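Local coordinates for protein 3-keto-5-aminohexanoate cleavage enzyme (Burkholderia xenovorans LB400, PDB 3E49) that binds zinc in a TIM barrel and probably cleaves beta-keto acids such as 3-keto-5-aminohexanoate, at residues A[18-23]-A[137-142]; A[110-115]-A[153-158]. One frame throughout, in Å; residues are numbered along the deposited sequence.

In the fold
Both contacts lie in the TIM barrel fold of this zinc enzyme, but in different places. In contact 1 the loop after strand 10-13 meets helix 134-141. In contact 2 the end of strand 109-113, one of the parallel barrel strands, packs on helix 152-163. Their centres are 24 Å apart and their nearest atoms about 9 Å apart, so they do not touch. Along the chain their segments alternate. One residue of each contact comes near the zinc ion, which is held by His50, His52 and Glu259. The side chain of Ile18 in contact 1 is about 7 Å from the metal, and that of Asn113 in contact 2 about 9 Å.

Contact 1 (A[18-23]-A[137-142])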
loop_
_atom_site.group_PDB
_atom_site.type_symbol
_atom_site.label_atom_id
_atom_site.label_comp_id
_atom_site.label_asym_id
_atom_site.label_seq_id
_atom_site.Cartn_x
_atom_site.Cartn_y
_atom_site.Cartn_z
ATOM N N ILE A 18 -5.442 -31.323 -2.290
ATOM C CA ILE A 18 -6.681 -30.542 -2.435
ATOM C C ILE A 18 -7.567 -31.050 -3.567
ATOM O O ILE A 18 -8.759 -31.399 -3.350
ATOM C CB ILE A 18 -6.373 -29.038 -2.574
ATOM C CG1 ILE A 18 -6.116 -28.468 -1.167
ATOM C CG2 ILE A 18 -7.563 -28.309 -3.146
ATOM C CD1 ILE A 18 -5.670 -26.988 -1.126
ATOM N N HIS A 19 -7.007 -31.052 -4.768
ATOM C CA HIS A 19 -7.696 -31.554 -5.924
ATOM C C HIS A 19 -7.982 -33.085 -5.805
ATOM O O HIS A 19 -7.240 -33.809 -5.122
ATOM C CB HIS A 19 -6.905 -31.257 -7.196
ATOM C CG HIS A 19 -6.721 -29.790 -7.468
ATOM N ND1 HIS A 19 -5.505 -29.237 -7.805
ATOM C CD2 HIS A 19 -7.596 -28.758 -7.416
ATOM C CE1 HIS A 19 -5.634 -27.941 -7.983
ATOM N NE2 HIS A 19 -6.903 -27.621 -7.762
ATOM N N THR A 20 -9.061 -33.533 -6.463
ATOM C CA THR A 20 -9.425 -34.953 -6.517
ATOM C C THR A 20 -9.299 -35.513 -7.961
ATOM O O THR A 20 -9.360 -34.764 -8.946
ATOM C CB THR A 20 -10.756 -35.204 -5.843
ATOM O OG1 THR A 20 -11.834 -34.774 -6.682
ATOM C CG2 THR A 20 -10.808 -34.515 -4.492
ATOM N N PRO A 21 -9.023 -36.831 -8.103
ATOM C CA PRO A 21 -8.744 -37.435 -9.405
ATOM C C PRO A 21 -9.841 -37.280 -10.446
ATOM O O PRO A 21 -9.571 -37.198 -11.644
ATOM C CB PRO A 21 -8.503 -38.926 -9.062
ATOM C CG PRO A 21 -8.137 -38.955 -7.642
ATOM C CD PRO A 21 -8.958 -37.831 -7.019
ATOM N N SER A 22 -11.076 -37.211 -9.993
ATOM C CA SER A 22 -12.198 -37.019 -10.909
ATOM C C SER A 22 -12.193 -35.635 -11.553
ATOM O O SER A 22 -12.877 -35.407 -12.534
ATOM C CB SER A 22 -13.512 -37.256 -10.170
ATOM O OG SER A 22 -13.587 -38.600 -9.702
HETATM N N MSE A 23 -11.438 -34.702 -10.989
HETATM C CA MSE A 23 -11.361 -33.345 -11.518
HETATM C C MSE A 23 -10.527 -33.223 -12.760
HETATM O O MSE A 23 -10.729 -32.323 -13.575
HETATM C CB MSE A 23 -10.776 -32.418 -10.461
HETATM C CG MSE A 23 -11.543 -32.388 -9.184
HETATM SE SE MSE A 23 -10.935 -31.010 -7.982
HETATM C CE MSE A 23 -12.081 -31.367 -6.699
ATOM N N ARG A 137 -16.214 -36.527 -2.777
ATOM C CA ARG A 137 -17.248 -35.556 -2.396
ATOM C C ARG A 137 -17.152 -35.237 -0.912
ATOM O O ARG A 137 -17.244 -34.090 -0.513
ATOM C CB ARG A 137 -18.655 -36.045 -2.769
ATOM C CG ARG A 137 -19.771 -35.161 -2.215
ATOM C CD ARG A 137 -21.123 -35.567 -2.761
ATOM N NE ARG A 137 -21.199 -35.240 -4.179
ATOM C CZ ARG A 137 -21.496 -34.033 -4.644
ATOM N NH1 ARG A 137 -21.751 -33.023 -3.804
ATOM N NH2 ARG A 137 -21.516 -33.832 -5.949
ATOM N N GLU A 138 -16.950 -36.269 -0.105
ATOM C CA GLU A 138 -16.810 -36.118 1.328
ATOM C C GLU A 138 -15.605 -35.206 1.671
ATOM O O GLU A 138 -15.695 -34.339 2.543
ATOM C CB GLU A 138 -16.622 -37.504 1.957
ATOM N N HIS A 139 -14.485 -35.441 1.000
ATOM C CA HIS A 139 -13.269 -34.620 1.163
ATOM C C HIS A 139 -13.595 -33.129 0.996
ATOM O O HIS A 139 -13.214 -32.306 1.836
ATOM C CB HIS A 139 -12.220 -35.110 0.162
ATOM C CG HIS A 139 -11.124 -34.142 -0.140
ATOM N ND1 HIS A 139 -10.014 -33.995 0.667
ATOM C CD2 HIS A 139 -10.908 -33.357 -1.224
ATOM C CE1 HIS A 139 -9.191 -33.118 0.119
ATOM N NE2 HIS A 139 -9.710 -32.716 -1.027
ATOM N N LEU A 140 -14.402 -32.814 -0.021
ATOM C CA LEU A 140 -14.799 -31.457 -0.314
ATOM C C LEU A 140 -15.858 -30.907 0.628
ATOM O O LEU A 140 -15.746 -29.778 1.120
ATOM C CB LEU A 140 -15.311 -31.374 -1.755
ATOM C CG LEU A 140 -14.256 -31.678 -2.819
ATOM C CD1 LEU A 140 -14.886 -31.727 -4.212
ATOM C CD2 LEU A 140 -13.150 -30.634 -2.762
ATOM N N GLU A 141 -16.878 -31.700 0.919
ATOM C CA GLU A 141 -17.933 -31.189 1.751
ATOM C C GLU A 141 -17.467 -31.024 3.179
ATOM O O GLU A 141 -17.767 -30.046 3.812
ATOM C CB GLU A 141 -19.188 -32.067 1.674
ATOM C CG GLU A 141 -20.277 -31.637 2.675
ATOM C CD GLU A 141 -20.607 -30.124 2.646
ATOM O OE1 GLU A 141 -20.793 -29.562 1.527
ATOM O OE2 GLU A 141 -20.692 -29.521 3.753
ATOM N N ARG A 142 -16.710 -31.978 3.682
ATOM C CA ARG A 142 -16.280 -31.883 5.072
ATOM C C ARG A 142 -15.283 -30.770 5.381
ATOM O O ARG A 142 -14.983 -30.514 6.550
ATOM C CB ARG A 142 -15.865 -33.249 5.621
ATOM C CG ARG A 142 -17.104 -33.934 6.244
ATOM C CD ARG A 142 -16.936 -35.393 6.488
ATOM N NE ARG A 142 -17.543 -36.207 5.433
ATOM C CZ ARG A 142 -17.276 -37.496 5.221
ATOM N NH1 ARG A 142 -16.368 -38.133 5.957
ATOM N NH2 ARG A 142 -17.892 -38.146 4.240
#
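One hydrogen bond joins Ile18 to His139. The imidazole donates from NE2 to the backbone O of Ile18 at 2.8 Å. The N-H...O angle is 155°, so the bond is moderately bent. The oxygen lies at the ring edge, near the imidazole plane, while the donor is tilted 29° from the carbonyl plane of Ile18. CG of His139 is anti to its backbone N (chi1 160°), which carries the ring from the helix to the loop. The ring also meets that of His92, outside the two segments.

Two van der Waals contacts accompany this bond. Thr20 CG2 reaches His139 CD2 at 3.5 Å, approaching the ring obliquely. The two side chains run past each other in opposite directions. Thr20 turns its hydroxyl to another partner, with OG1 bonded to Glu136 on the same helix. Met23, a selenomethionine, is extended beyond CG and meets Leu140 tip to tip. Its CE is 3.8 Å from CD1 of Leu140 and 4.1 Å from CD2.

Within the loop, Met23 N bonds to Thr20 O at 2.9 Å, so the chain turns between the two residues that face the helix. Ser22 OG adds a further link to Glu136. The contact joins the loop after strand 10-13 to helix 134-141 of this TIM barrel. The Ile18 end of the loop lies near the zinc site, with its side chain about 7 Å from the metal.

Contact 2 (A[110-115]-A[153-158]); sequences ASLNMG and ADIEFI
Ile155 packs against the turn that follows the strand, and it has the largest buried surface in this contact. Its CG2 is 4.0 Å from SE of Met114, a selenomethionine, and its CD1 lies 3.8 Å from the backbone O of Met114. The two side chains cross at about a right angle. Met114 starts away from the helix, but bends at chi2 (-62°) and chi3 (-54°) bring its selenium and methyl back to Ile155. Phe185 of helix 176-187 touches both residues.

Leu112 comes next. Its CG is anti to the backbone N, and both methyls reach the helix. CD1 meets CD1 of Ile158 at 3.6 Å, while CD2 is 4.0 Å from Ile158 CG2. These side chains pass in opposite directions. Phe169 of strand 168-173 touches both.

Asn113 shapes the adjoining turn. Its OD1 accepts from Gly115 N at 3.2 Å in the carbonyl plane, an Asx turn. Strand and helix run nearly antiparallel, at 161°, as in the beta/alpha layers of a TIM barrel. The side-chain contacts are apolar and buried, consistent with hydrophobic packing between strand and helix; Met114 O, which Ile155 CD1 touches, accepts a hydrogen bond from Asn181 ND2.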
loop_
_atom_site.group_PDB
_atom_site.type_symbol
_atom_site.label_atom_id
_atom_site.label_comp_id
_atom_site.label_asym_id
_atom_site.label_seq_id
_atom_site.Cartn_x
_atom_site.Cartn_y
_atom_site.Cartn_z
ATOM N N ALA A 110 10.907 -29.414 3.784
ATOM C CA ALA A 110 9.578 -29.885 4.117
ATOM C C ALA A 110 8.673 -28.652 4.140
ATOM O O ALA A 110 9.138 -27.556 4.493
ATOM C CB ALA A 110 9.559 -30.577 5.472
ATOM N N SER A 111 7.405 -28.803 3.774
ATOM C CA SER A 111 6.505 -27.657 3.815
ATOM C C SER A 111 6.065 -27.490 5.252
ATOM O O SER A 111 6.033 -28.467 5.999
ATOM C CB SER A 111 5.317 -27.883 2.885
ATOM O OG SER A 111 4.463 -28.894 3.400
ATOM N N LEU A 112 5.727 -26.267 5.660
ATOM C CA LEU A 112 5.282 -25.994 7.028
ATOM C C LEU A 112 4.228 -24.885 6.939
ATOM O O LEU A 112 4.549 -23.736 6.587
ATOM C CB LEU A 112 6.464 -25.580 7.929
ATOM C CG LEU A 112 6.269 -25.198 9.413
ATOM C CD1 LEU A 112 5.325 -26.078 10.150
ATOM C CD2 LEU A 112 7.602 -25.188 10.153
ATOM N N ASN A 113 2.979 -25.249 7.178
ATOM C CA ASN A 113 1.876 -24.306 7.168
ATOM C C ASN A 113 2.001 -23.449 8.430
ATOM O O ASN A 113 2.224 -23.979 9.502
ATOM C CB ASN A 113 0.560 -25.062 7.084
ATOM C CG ASN A 113 -0.655 -24.145 7.014
ATOM O OD1 ASN A 113 -0.832 -23.275 7.834
ATOM N ND2 ASN A 113 -1.524 -24.407 6.065
HETATM N N MSE A 114 1.836 -22.126 8.320
HETATM C CA MSE A 114 2.170 -21.280 9.462
HETATM C C MSE A 114 1.089 -20.800 10.381
HETATM O O MSE A 114 1.300 -19.845 11.132
HETATM C CB MSE A 114 3.062 -20.109 8.989
HETATM C CG MSE A 114 4.489 -20.543 8.667
HETATM SE SE MSE A 114 5.426 -21.278 10.200
HETATM C CE MSE A 114 5.261 -19.997 11.412
ATOM N N GLY A 115 -0.055 -21.456 10.392
ATOM C CA GLY A 115 -1.113 -21.043 11.289
ATOM C C GLY A 115 -2.360 -21.855 11.024
ATOM O O GLY A 115 -2.584 -22.258 9.884
ATOM N N ALA A 153 2.256 -24.651 19.316
ATOM C CA ALA A 153 2.953 -25.855 19.793
ATOM C C ALA A 153 3.313 -26.784 18.652
ATOM O O ALA A 153 4.441 -27.304 18.600
ATOM C CB ALA A 153 2.126 -26.603 20.864
ATOM N N ASP A 154 2.377 -27.004 17.736
ATOM C CA ASP A 154 2.618 -27.836 16.561
ATOM C C ASP A 154 3.814 -27.330 15.756
ATOM O O ASP A 154 4.703 -28.088 15.370
ATOM C CB ASP A 154 1.400 -27.821 15.624
ATOM C CG ASP A 154 0.169 -28.534 16.201
ATOM O OD1 ASP A 154 0.314 -29.401 17.092
ATOM O OD2 ASP A 154 -0.954 -28.222 15.740
ATOM N N ILE A 155 3.834 -26.026 15.505
ATOM C CA ILE A 155 4.907 -25.438 14.692
ATOM C C ILE A 155 6.243 -25.564 15.403
ATOM O O ILE A 155 7.211 -25.965 14.791
ATOM C CB ILE A 155 4.610 -23.972 14.316
ATOM C CG1 ILE A 155 3.317 -23.891 13.462
ATOM C CG2 ILE A 155 5.799 -23.376 13.600
ATOM C CD1 ILE A 155 2.657 -22.517 13.494
ATOM N N GLU A 156 6.272 -25.242 16.686
ATOM C CA GLU A 156 7.476 -25.404 17.485
ATOM C C GLU A 156 7.973 -26.857 17.415
ATOM O O GLU A 156 9.158 -27.120 17.263
ATOM C CB GLU A 156 7.183 -25.018 18.933
ATOM C CG GLU A 156 8.427 -24.998 19.812
ATOM C CD GLU A 156 8.123 -24.630 21.266
ATOM O OE1 GLU A 156 7.022 -24.087 21.568
ATOM O OE2 GLU A 156 9.006 -24.872 22.108
ATOM N N PHE A 157 7.045 -27.808 17.501
ATOM C CA PHE A 157 7.407 -29.221 17.431
ATOM C C PHE A 157 8.030 -29.581 16.098
ATOM O O PHE A 157 9.072 -30.253 16.045
ATOM C CB PHE A 157 6.179 -30.091 17.724
ATOM C CG PHE A 157 6.487 -31.549 17.759
ATOM C CD1 PHE A 157 6.999 -32.125 18.907
ATOM C CD2 PHE A 157 6.344 -32.326 16.623
ATOM C CE1 PHE A 157 7.316 -33.475 18.931
ATOM C CE2 PHE A 157 6.661 -33.674 16.635
ATOM C CZ PHE A 157 7.138 -34.252 17.797
ATOM N N ILE A 158 7.414 -29.135 15.004
ATOM C CA ILE A 158 7.952 -29.421 13.664
ATOM C C ILE A 158 9.340 -28.785 13.486
ATOM O O ILE A 158 10.272 -29.412 12.978
ATOM C CB ILE A 158 6.974 -28.923 12.575
ATOM C CG1 ILE A 158 5.660 -29.701 12.671
ATOM C CG2 ILE A 158 7.586 -29.090 11.194
ATOM C CD1 ILE A 158 4.479 -29.082 11.956
#